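Local coordinates for spore germination protein B3 (Bacillus subtilis subsp. subtilis, PDB 3N54), which takes part, as a membrane lipoprotein of the GerABKC family, in the spore's germination response to a mixture of L-asparagine, glucose, fructose and potassium ions, at residues Val74-Glu79 with Ala114-Lys119; Gly194-Asp199 with Lys289-Lys294; Ser205-Thr210 with Lys282-Asp287. All coordinates share one frame; numbering follows the deposited sequence.

Contact 1. Residues Val74-Glu79 with Ala114-Lys119; sequences VILLGE and ADVFTK
Leu76 reaches from strand 74-77 into the angle between Val116 and Phe117, and its CD2 methyl does most of the touching. With CG anti to the backbone N (chi1 -176°), the isobutyl group stands out from the strand and brings CD2 to 3.7 Å from Val116 CB. The two side chains cross at about a right angle, and both methyls of Val116 splay round that one carbon, CG1 lying 3.9 Å from Leu76 CD2. Phe117 comes in from the loop antiparallel to the leucine, the two side chains sliding past each other. Its CE2 corner bridges Leu76 CD2, at 3.7 Å, and Leu76 CB, at 3.8 Å, and the leucine's approach to the ring is oblique. No hydrogen bond joins the segments; the hold is apolar, with Val116 buried and Phe117 on the exposed flank. Val170 of strand 165-172 touches both Leu76 and Val116, and Met107 and Ala109 also meet Leu76. The arrangement is that of a loop folded back over one face of a mixed beta-sheet, here covering edge strand 74-77 in the N-terminal family region.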
loop_
_atom_site.group_PDB
_atom_site.type_symbol
_atom_site.label_atom_id
_atom_site.label_comp_id
_atom_site.label_asym_id
_atom_site.label_seq_id
_atom_site.Cartn_x
_atom_site.Cartn_y
_atom_site.Cartn_z
ATOM N N VAL A 74 -2.738 -3.988 13.453
ATOM C CA VAL A 74 -2.054 -3.340 12.351
ATOM C C VAL A 74 -0.616 -3.833 12.234
ATOM O O VAL A 74 0.080 -3.989 13.239
ATOM C CB VAL A 74 -2.096 -1.790 12.507
ATOM C CG1 VAL A 74 -1.549 -1.368 13.856
ATOM C CG2 VAL A 74 -1.332 -1.096 11.371
ATOM N N ILE A 75 -0.207 -4.113 10.998
ATOM C CA ILE A 75 1.155 -4.490 10.664
ATOM C C ILE A 75 1.721 -3.406 9.750
ATOM O O ILE A 75 1.138 -3.126 8.696
ATOM C CB ILE A 75 1.228 -5.819 9.896
ATOM C CG1 ILE A 75 0.509 -6.950 10.646
ATOM C CG2 ILE A 75 2.671 -6.190 9.639
ATOM C CD1 ILE A 75 1.154 -7.312 11.922
ATOM N N LEU A 76 2.844 -2.811 10.147
ATOM C CA LEU A 76 3.506 -1.770 9.374
ATOM C C LEU A 76 4.837 -2.288 8.852
ATOM O O LEU A 76 5.688 -2.713 9.635
ATOM C CB LEU A 76 3.728 -0.535 10.245
ATOM C CG LEU A 76 4.319 0.711 9.584
ATOM C CD1 LEU A 76 3.386 1.247 8.495
ATOM C CD2 LEU A 76 4.581 1.765 10.635
ATOM N N LEU A 77 5.020 -2.249 7.536
ATOM C CA LEU A 77 6.222 -2.780 6.903
ATOM C C LEU A 77 7.173 -1.664 6.502
ATOM O O LEU A 77 6.766 -0.685 5.882
ATOM C CB LEU A 77 5.855 -3.612 5.666
ATOM C CG LEU A 77 4.889 -4.784 5.853
ATOM C CD1 LEU A 77 4.598 -5.449 4.513
ATOM C CD2 LEU A 77 5.431 -5.819 6.842
ATOM N N GLY A 78 8.443 -1.820 6.870
ATOM C CA GLY A 78 9.479 -0.856 6.536
ATOM C C GLY A 78 9.869 -0.927 5.074
ATOM O O GLY A 78 9.739 -1.972 4.431
ATOM N N GLU A 79 10.373 0.191 4.565
ATOM C CA GLU A 79 10.654 0.344 3.140
ATOM C C GLU A 79 11.693 -0.638 2.627
ATOM O O GLU A 79 11.475 -1.302 1.617
ATOM C CB GLU A 79 11.102 1.778 2.839
ATOM C CG GLU A 79 11.436 2.021 1.373
ATOM C CD GLU A 79 11.723 3.477 1.053
ATOM O OE1 GLU A 79 11.551 4.340 1.937
ATOM O OE2 GLU A 79 12.126 3.753 -0.097
ATOM N N ALA A 114 9.604 0.976 12.484
ATOM C CA ALA A 114 9.676 1.118 13.943
ATOM C C ALA A 114 9.672 2.596 14.374
ATOM O O ALA A 114 9.065 2.949 15.383
ATOM C CB ALA A 114 10.903 0.384 14.501
ATOM N N ASP A 115 10.317 3.454 13.586
ATOM C CA ASP A 115 10.360 4.889 13.878
ATOM C C ASP A 115 9.018 5.605 13.716
ATOM O O ASP A 115 8.838 6.699 14.245
ATOM C CB ASP A 115 11.401 5.591 12.993
ATOM C CG ASP A 115 12.828 5.192 13.332
ATOM O OD1 ASP A 115 13.037 4.355 14.236
ATOM O OD2 ASP A 115 13.749 5.731 12.687
ATOM N N VAL A 116 8.087 5.005 12.979
ATOM C CA VAL A 116 6.776 5.622 12.777
ATOM C C VAL A 116 5.921 5.519 14.044
ATOM O O VAL A 116 5.168 6.435 14.349
ATOM C CB VAL A 116 6.047 5.016 11.566
ATOM C CG1 VAL A 116 4.639 5.594 11.439
ATOM C CG2 VAL A 116 6.852 5.267 10.298
ATOM N N PHE A 117 6.036 4.416 14.780
ATOM C CA PHE A 117 5.331 4.284 16.056
ATOM C C PHE A 117 6.018 5.153 17.112
ATOM O O PHE A 117 7.220 5.016 17.330
ATOM C CB PHE A 117 5.295 2.823 16.527
ATOM C CG PHE A 117 4.438 1.927 15.685
ATOM C CD1 PHE A 117 3.063 1.875 15.881
ATOM C CD2 PHE A 117 5.002 1.111 14.714
ATOM C CE1 PHE A 117 2.262 1.040 15.114
ATOM C CE2 PHE A 117 4.211 0.267 13.944
ATOM C CZ PHE A 117 2.836 0.234 14.144
ATOM N N THR A 118 5.268 6.044 17.757
ATOM C CA THR A 118 5.818 6.925 18.801
ATOM C C THR A 118 4.911 7.005 20.023
ATOM O O THR A 118 3.694 6.915 19.903
ATOM C CB THR A 118 6.044 8.360 18.285
ATOM O OG1 THR A 118 4.816 8.881 17.764
ATOM C CG2 THR A 118 7.106 8.383 17.192
ATOM N N LYS A 119 5.516 7.194 21.195
ATOM C CA LYS A 119 4.767 7.284 22.457
ATOM C C LYS A 119 3.743 8.425 22.459
ATOM O O LYS A 119 3.988 9.492 21.897
ATOM C CB LYS A 119 5.715 7.395 23.662
ATOM C CG LYS A 119 6.263 6.038 24.123
ATOM C CD LYS A 119 7.059 6.129 25.433
ATOM C CE LYS A 119 8.564 6.217 25.204
ATOM N NZ LYS A 119 9.141 4.895 24.797
#

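Contact 2. Residues Gly194-Asp199 with Lys289-Lys294; sequences GFLSAD and KQVMDK. With SO4 (sulfate ion), chain B.
The backbones of Gly194-Asp199 and Lys289-Lys294 stay well apart, a strand end turning into a helix on one side and the later part of the long helix 271-299 on the other, with the CA atoms of Leu196 and Val291 8.2 Å from each other. Leu196 spans the gap. Its CG lies anti to the carbonyl carbon (chi1 -68°), and both of its methyls face Val291 CG1. Leu196 CD1 lies 4.3 Å from Val291 CG1, a light touch between buried branches, while CD2, about as near to that carbon, also reaches the aliphatic part of Lys294, 4.4 Å from CE. No hydrogen bond crosses between the segments. The methylene chain of Lys294 passes the leucine, and its bends at chi3 (71°) and chi4 (69°) carry the ammonium group to a sulfate ion, probably from the crystallisation liquor. Lys294 NZ donates a hydrogen bond of 2.6 Å to sulfate O3, with O1 farther off at 3.5 Å from NZ. The same nitrogen also forms a salt bridge with Glu298, one turn farther along the helix, so the ammonium is held between two anionic partners. At the turn, Ser197 is the N-cap of helix 198-208; its side-chain hydroxyl caps a backbone N there, and its own N is bonded to Glu200, as in a capping box. Leu196 also packs on Thr201 and Leu204, and Glu200 touches both Val291 and Lys294. Edge strand 191-196 pairs with strand 177-186 and runs straight into helix 198-208, which lies against helix 271-299; Met292 of that long helix meets Phe334 and Tyr336 of strand 333-342.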
loop_
_atom_site.group_PDB
_atom_site.type_symbol
_atom_site.label_atom_id
_atom_site.label_comp_id
_atom_site.label_asym_id
_atom_site.label_seq_id
_atom_site.Cartn_x
_atom_site.Cartn_y
_atom_site.Cartn_z
ATOM N N GLY A 194 8.015 1.161 -5.772
ATOM C CA GLY A 194 8.013 2.618 -5.655
ATOM C C GLY A 194 6.864 3.125 -4.806
ATOM O O GLY A 194 6.053 2.336 -4.321
ATOM N N PHE A 195 6.808 4.444 -4.636
ATOM C CA PHE A 195 5.723 5.115 -3.921
ATOM C C PHE A 195 5.045 6.159 -4.806
ATOM O O PHE A 195 5.669 6.763 -5.667
ATOM C CB PHE A 195 6.242 5.866 -2.694
ATOM C CG PHE A 195 6.716 4.989 -1.577
ATOM C CD1 PHE A 195 5.836 4.562 -0.593
ATOM C CD2 PHE A 195 8.049 4.622 -1.484
ATOM C CE1 PHE A 195 6.276 3.772 0.456
ATOM C CE2 PHE A 195 8.492 3.831 -0.443
ATOM C CZ PHE A 195 7.607 3.407 0.529
ATOM N N LEU A 196 3.758 6.362 -4.563
ATOM C CA LEU A 196 3.020 7.457 -5.143
ATOM C C LEU A 196 2.822 8.458 -4.010
ATOM O O LEU A 196 2.667 8.064 -2.852
ATOM C CB LEU A 196 1.674 6.986 -5.697
ATOM C CG LEU A 196 1.694 6.070 -6.932
ATOM C CD1 LEU A 196 0.276 5.735 -7.376
ATOM C CD2 LEU A 196 2.469 6.701 -8.076
ATOM N N SER A 197 2.840 9.745 -4.333
ATOM C CA SER A 197 2.616 10.782 -3.340
ATOM C C SER A 197 1.144 10.802 -2.958
ATOM O O SER A 197 0.316 10.184 -3.629
ATOM C CB SER A 197 3.028 12.153 -3.889
ATOM O OG SER A 197 2.235 12.516 -5.008
ATOM N N ALA A 198 0.828 11.519 -1.882
ATOM C CA ALA A 198 -0.552 11.715 -1.456
ATOM C C ALA A 198 -1.394 12.293 -2.588
ATOM O O ALA A 198 -2.494 11.810 -2.841
ATOM C CB ALA A 198 -0.604 12.638 -0.242
ATOM N N ASP A 199 -0.882 13.331 -3.259
ATOM C CA ASP A 199 -1.597 13.958 -4.377
ATOM C C ASP A 199 -1.807 12.974 -5.525
ATOM O O ASP A 199 -2.902 12.884 -6.077
ATOM C CB ASP A 199 -0.853 15.199 -4.898
ATOM C CG ASP A 199 -0.987 16.411 -3.978
ATOM O OD1 ASP A 199 -1.850 16.413 -3.076
ATOM O OD2 ASP A 199 -0.230 17.386 -4.176
ATOM N N LYS A 289 -2.481 11.936 -16.167
ATOM C CA LYS A 289 -1.561 11.590 -17.256
ATOM C C LYS A 289 -0.140 11.405 -16.729
ATOM O O LYS A 289 0.580 10.515 -17.172
ATOM C CB LYS A 289 -1.584 12.646 -18.366
ATOM C CG LYS A 289 -2.780 12.529 -19.305
ATOM C CD LYS A 289 -2.706 13.562 -20.414
ATOM C CE LYS A 289 -3.855 13.428 -21.404
ATOM N NZ LYS A 289 -3.769 14.464 -22.482
ATOM N N GLN A 290 0.251 12.248 -15.781
ATOM C CA GLN A 290 1.567 12.152 -15.163
ATOM C C GLN A 290 1.682 10.844 -14.359
ATOM O O GLN A 290 2.675 10.125 -14.484
ATOM C CB GLN A 290 1.817 13.381 -14.279
ATOM C CG GLN A 290 3.164 13.436 -13.533
ATOM C CD GLN A 290 4.374 13.316 -14.428
ATOM O OE1 GLN A 290 4.699 12.218 -14.903
ATOM N NE2 GLN A 290 5.087 14.434 -14.631
ATOM N N VAL A 291 0.658 10.535 -13.565
ATOM C CA VAL A 291 0.660 9.328 -12.735
ATOM C C VAL A 291 0.659 8.072 -13.608
ATOM O O VAL A 291 1.431 7.145 -13.366
ATOM C CB VAL A 291 -0.544 9.283 -11.764
ATOM C CG1 VAL A 291 -0.542 7.977 -10.970
ATOM C CG2 VAL A 291 -0.519 10.479 -10.822
ATOM N N MET A 292 -0.189 8.062 -14.634
ATOM C CA MET A 292 -0.278 6.918 -15.540
ATOM C C MET A 292 1.042 6.701 -16.281
ATOM O O MET A 292 1.419 5.577 -16.575
ATOM C CB MET A 292 -1.424 7.110 -16.539
ATOM C CG MET A 292 -1.969 5.817 -17.132
ATOM S SD MET A 292 -2.593 4.643 -15.902
ATOM C CE MET A 292 -3.477 5.722 -14.785
ATOM N N ASP A 293 1.744 7.785 -16.575
ATOM C CA ASP A 293 3.041 7.699 -17.231
ATOM C C ASP A 293 4.071 7.019 -16.317
ATOM O O ASP A 293 4.877 6.214 -16.778
ATOM C CB ASP A 293 3.523 9.094 -17.628
ATOM C CG ASP A 293 4.665 9.051 -18.606
ATOM O OD1 ASP A 293 4.426 8.724 -19.783
ATOM O OD2 ASP A 293 5.799 9.365 -18.206
ATOM N N LYS A 294 4.039 7.350 -15.027
ATOM C CA LYS A 294 4.896 6.689 -14.042
ATOM C C LYS A 294 4.542 5.200 -13.912
ATOM O O LYS A 294 5.426 4.357 -13.840
ATOM C CB LYS A 294 4.791 7.368 -12.674
ATOM C CG LYS A 294 5.352 8.781 -12.636
ATOM C CD LYS A 294 4.935 9.535 -11.377
ATOM C CE LYS A 294 5.624 9.028 -10.117
ATOM N NZ LYS A 294 7.079 9.329 -10.098
HETATM S S SO4 B . 9.190 12.168 -10.317
HETATM O O1 SO4 B . 10.055 11.033 -10.609
HETATM O O2 SO4 B . 9.381 12.562 -8.925
HETATM O O3 SO4 B . 7.791 11.814 -10.529
HETATM O O4 SO4 B . 9.527 13.273 -11.206
#

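Contact 3. Residues Ser205-Thr210 with Lys282-Asp287; sequences SWVMGT and KKLERD
Leu284 of helix 271-299 points at helix 198-208 and places its branches on Trp206 and Val207. From CB, the chain turns anti to the backbone N (chi1 -174°), directing CG across the gap to Val207 CG2, 4.0 Å away; these two side chains slide past one another in opposite senses. Beyond CG the branches divide along the indole. CD1 sits near the root of the ring, 3.9 Å from Trp206 CG, and is also 4.1 Å from Val207 CG2, filling the corner between the two residues. CD2 goes over the five-membered ring as a CH-pi contact, 3.8 Å from its centroid and 13° off the ring normal, with Trp206 CD1 its nearest atom at 3.7 Å. All three residues are buried. The indole is fixed by more than the leucine: Trp206 NE1 is hydrogen-bonded to Thr253, and Phe340 meets the ring with planes about 15° apart. On the long helix, Lys283 NZ forms a salt bridge with Asp287 OD2 (2.8 Å), which uses its syn lone pair. Helix 198-208 ends in a Schellman motif, where Gly209 has positive phi. The whole is two helices packed together over one face of a mixed, largely antiparallel sheet, whose strand 215-220 supplies Met216 to touch both Trp206 and Leu284.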
loop_
_atom_site.group_PDB
_atom_site.type_symbol
_atom_site.label_atom_id
_atom_site.label_comp_id
_atom_site.label_asym_id
_atom_site.label_seq_id
_atom_site.Cartn_x
_atom_site.Cartn_y
_atom_site.Cartn_z
ATOM N N SER A 205 -6.928 7.576 -7.465
ATOM C CA SER A 205 -8.160 7.107 -6.833
ATOM C C SER A 205 -9.408 7.813 -7.368
ATOM O O SER A 205 -10.480 7.207 -7.447
ATOM C CB SER A 205 -8.080 7.310 -5.321
ATOM O OG SER A 205 -9.270 6.853 -4.696
ATOM N N TRP A 206 -9.258 9.093 -7.718
ATOM C CA TRP A 206 -10.349 9.920 -8.237
ATOM C C TRP A 206 -10.798 9.416 -9.598
ATOM O O TRP A 206 -11.991 9.221 -9.842
ATOM C CB TRP A 206 -9.878 11.375 -8.365
ATOM C CG TRP A 206 -10.946 12.431 -8.499
ATOM C CD1 TRP A 206 -12.109 12.361 -9.214
ATOM C CD2 TRP A 206 -10.900 13.753 -7.946
ATOM N NE1 TRP A 206 -12.800 13.547 -9.112
ATOM C CE2 TRP A 206 -12.080 14.415 -8.338
ATOM C CE3 TRP A 206 -9.979 14.433 -7.140
ATOM C CZ2 TRP A 206 -12.364 15.725 -7.954
ATOM C CZ3 TRP A 206 -10.261 15.738 -6.761
ATOM C CH2 TRP A 206 -11.444 16.371 -7.170
ATOM N N VAL A 207 -9.831 9.222 -10.486
ATOM C CA VAL A 207 -10.099 8.787 -11.851
ATOM C C VAL A 207 -10.620 7.344 -11.889
ATOM O O VAL A 207 -11.492 7.026 -12.694
ATOM C CB VAL A 207 -8.842 8.938 -12.737
ATOM C CG1 VAL A 207 -9.094 8.415 -14.145
ATOM C CG2 VAL A 207 -8.409 10.406 -12.792
ATOM N N MET A 208 -10.105 6.489 -11.007
ATOM C CA MET A 208 -10.537 5.092 -10.944
ATOM C C MET A 208 -11.878 4.908 -10.232
ATOM O O MET A 208 -12.456 3.826 -10.283
ATOM C CB MET A 208 -9.468 4.230 -10.266
ATOM C CG MET A 208 -8.150 4.176 -11.026
ATOM S SD MET A 208 -8.302 3.544 -12.705
ATOM C CE MET A 208 -8.873 1.879 -12.365
ATOM N N GLY A 209 -12.371 5.950 -9.562
ATOM C CA GLY A 209 -13.687 5.890 -8.917
ATOM C C GLY A 209 -13.710 5.312 -7.513
ATOM O O GLY A 209 -14.779 5.110 -6.946
ATOM N N THR A 210 -12.537 5.054 -6.944
ATOM C CA THR A 210 -12.432 4.532 -5.588
ATOM C C THR A 210 -12.341 5.638 -4.538
ATOM O O THR A 210 -12.268 5.352 -3.347
ATOM C CB THR A 210 -11.195 3.633 -5.449
ATOM O OG1 THR A 210 -10.036 4.342 -5.912
ATOM C CG2 THR A 210 -11.372 2.359 -6.258
ATOM N N LYS A 282 -9.606 19.861 -16.407
ATOM C CA LYS A 282 -8.323 19.815 -17.107
ATOM C C LYS A 282 -7.169 19.480 -16.166
ATOM O O LYS A 282 -6.246 18.765 -16.549
ATOM C CB LYS A 282 -8.040 21.136 -17.832
ATOM C CG LYS A 282 -8.825 21.326 -19.128
ATOM C CD LYS A 282 -8.439 22.636 -19.821
ATOM C CE LYS A 282 -8.911 22.669 -21.264
ATOM N NZ LYS A 282 -8.443 23.884 -21.986
ATOM N N LYS A 283 -7.224 19.993 -14.938
ATOM C CA LYS A 283 -6.185 19.709 -13.951
ATOM C C LYS A 283 -6.153 18.220 -13.603
ATOM O O LYS A 283 -5.090 17.606 -13.598
ATOM C CB LYS A 283 -6.365 20.554 -12.683
ATOM C CG LYS A 283 -5.382 20.185 -11.576
ATOM C CD LYS A 283 -5.324 21.228 -10.482
ATOM C CE LYS A 283 -4.500 20.727 -9.295
ATOM N NZ LYS A 283 -3.167 20.181 -9.685
ATOM N N LEU A 284 -7.314 17.640 -13.323
ATOM C CA LEU A 284 -7.376 16.214 -13.007
ATOM C C LEU A 284 -6.786 15.404 -14.159
ATOM O O LEU A 284 -6.024 14.458 -13.941
ATOM C CB LEU A 284 -8.819 15.769 -12.727
ATOM C CG LEU A 284 -9.025 14.330 -12.246
ATOM C CD1 LEU A 284 -8.320 14.092 -10.922
ATOM C CD2 LEU A 284 -10.510 13.998 -12.108
ATOM N N GLU A 285 -7.131 15.794 -15.382
ATOM C CA GLU A 285 -6.661 15.092 -16.567
ATOM C C GLU A 285 -5.143 15.118 -16.693
ATOM O O GLU A 285 -4.523 14.079 -16.901
ATOM C CB GLU A 285 -7.283 15.675 -17.837
ATOM C CG GLU A 285 -6.870 14.914 -19.084
ATOM C CD GLU A 285 -7.750 15.202 -20.276
ATOM O OE1 GLU A 285 -8.185 16.359 -20.446
ATOM O OE2 GLU A 285 -7.992 14.266 -21.057
ATOM N N ARG A 286 -4.541 16.294 -16.575
ATOM C CA ARG A 286 -3.088 16.370 -16.719
ATOM C C ARG A 286 -2.387 15.690 -15.537
ATOM O O ARG A 286 -1.333 15.090 -15.709
ATOM C CB ARG A 286 -2.601 17.814 -16.938
ATOM C CG ARG A 286 -2.500 18.701 -15.715
ATOM C CD ARG A 286 -1.986 20.112 -16.125
ATOM N NE ARG A 286 -3.080 20.981 -16.533
ATOM C CZ ARG A 286 -3.673 21.897 -15.765
ATOM N NH1 ARG A 286 -3.284 22.125 -14.514
ATOM N NH2 ARG A 286 -4.675 22.605 -16.268
ATOM N N ASP A 287 -2.980 15.764 -14.352
ATOM C CA ASP A 287 -2.402 15.104 -13.188
ATOM C C ASP A 287 -2.442 13.582 -13.343
ATOM O O ASP A 287 -1.463 12.913 -13.018
ATOM C CB ASP A 287 -3.092 15.556 -11.893
ATOM C CG ASP A 287 -2.783 17.011 -11.542
ATOM O OD1 ASP A 287 -1.851 17.589 -12.137
ATOM O OD2 ASP A 287 -3.466 17.580 -10.669
#

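Contact 2 sets the end of strand 191-196 against helix 271-299, and contact 3 sets the helix that follows that strand, 198-208, against the same long helix; their centres are about 11 Å apart, and contact 3 is nested in the loop that contact 2 closes. Contact 1, in the N-terminal family region, lies about 23 Å centre to centre from contact 2 and about 30 Å from contact 3, on the opposite side of the chain's centre from the latter. Contacts 1 and 2 share a five-stranded sheet, whose two edge strands are 74-77 and 191-196, and they meet where Glu79 CD lies 3.6 Å from Phe195 CE2. The sulfate belongs to contact 2 alone among the three.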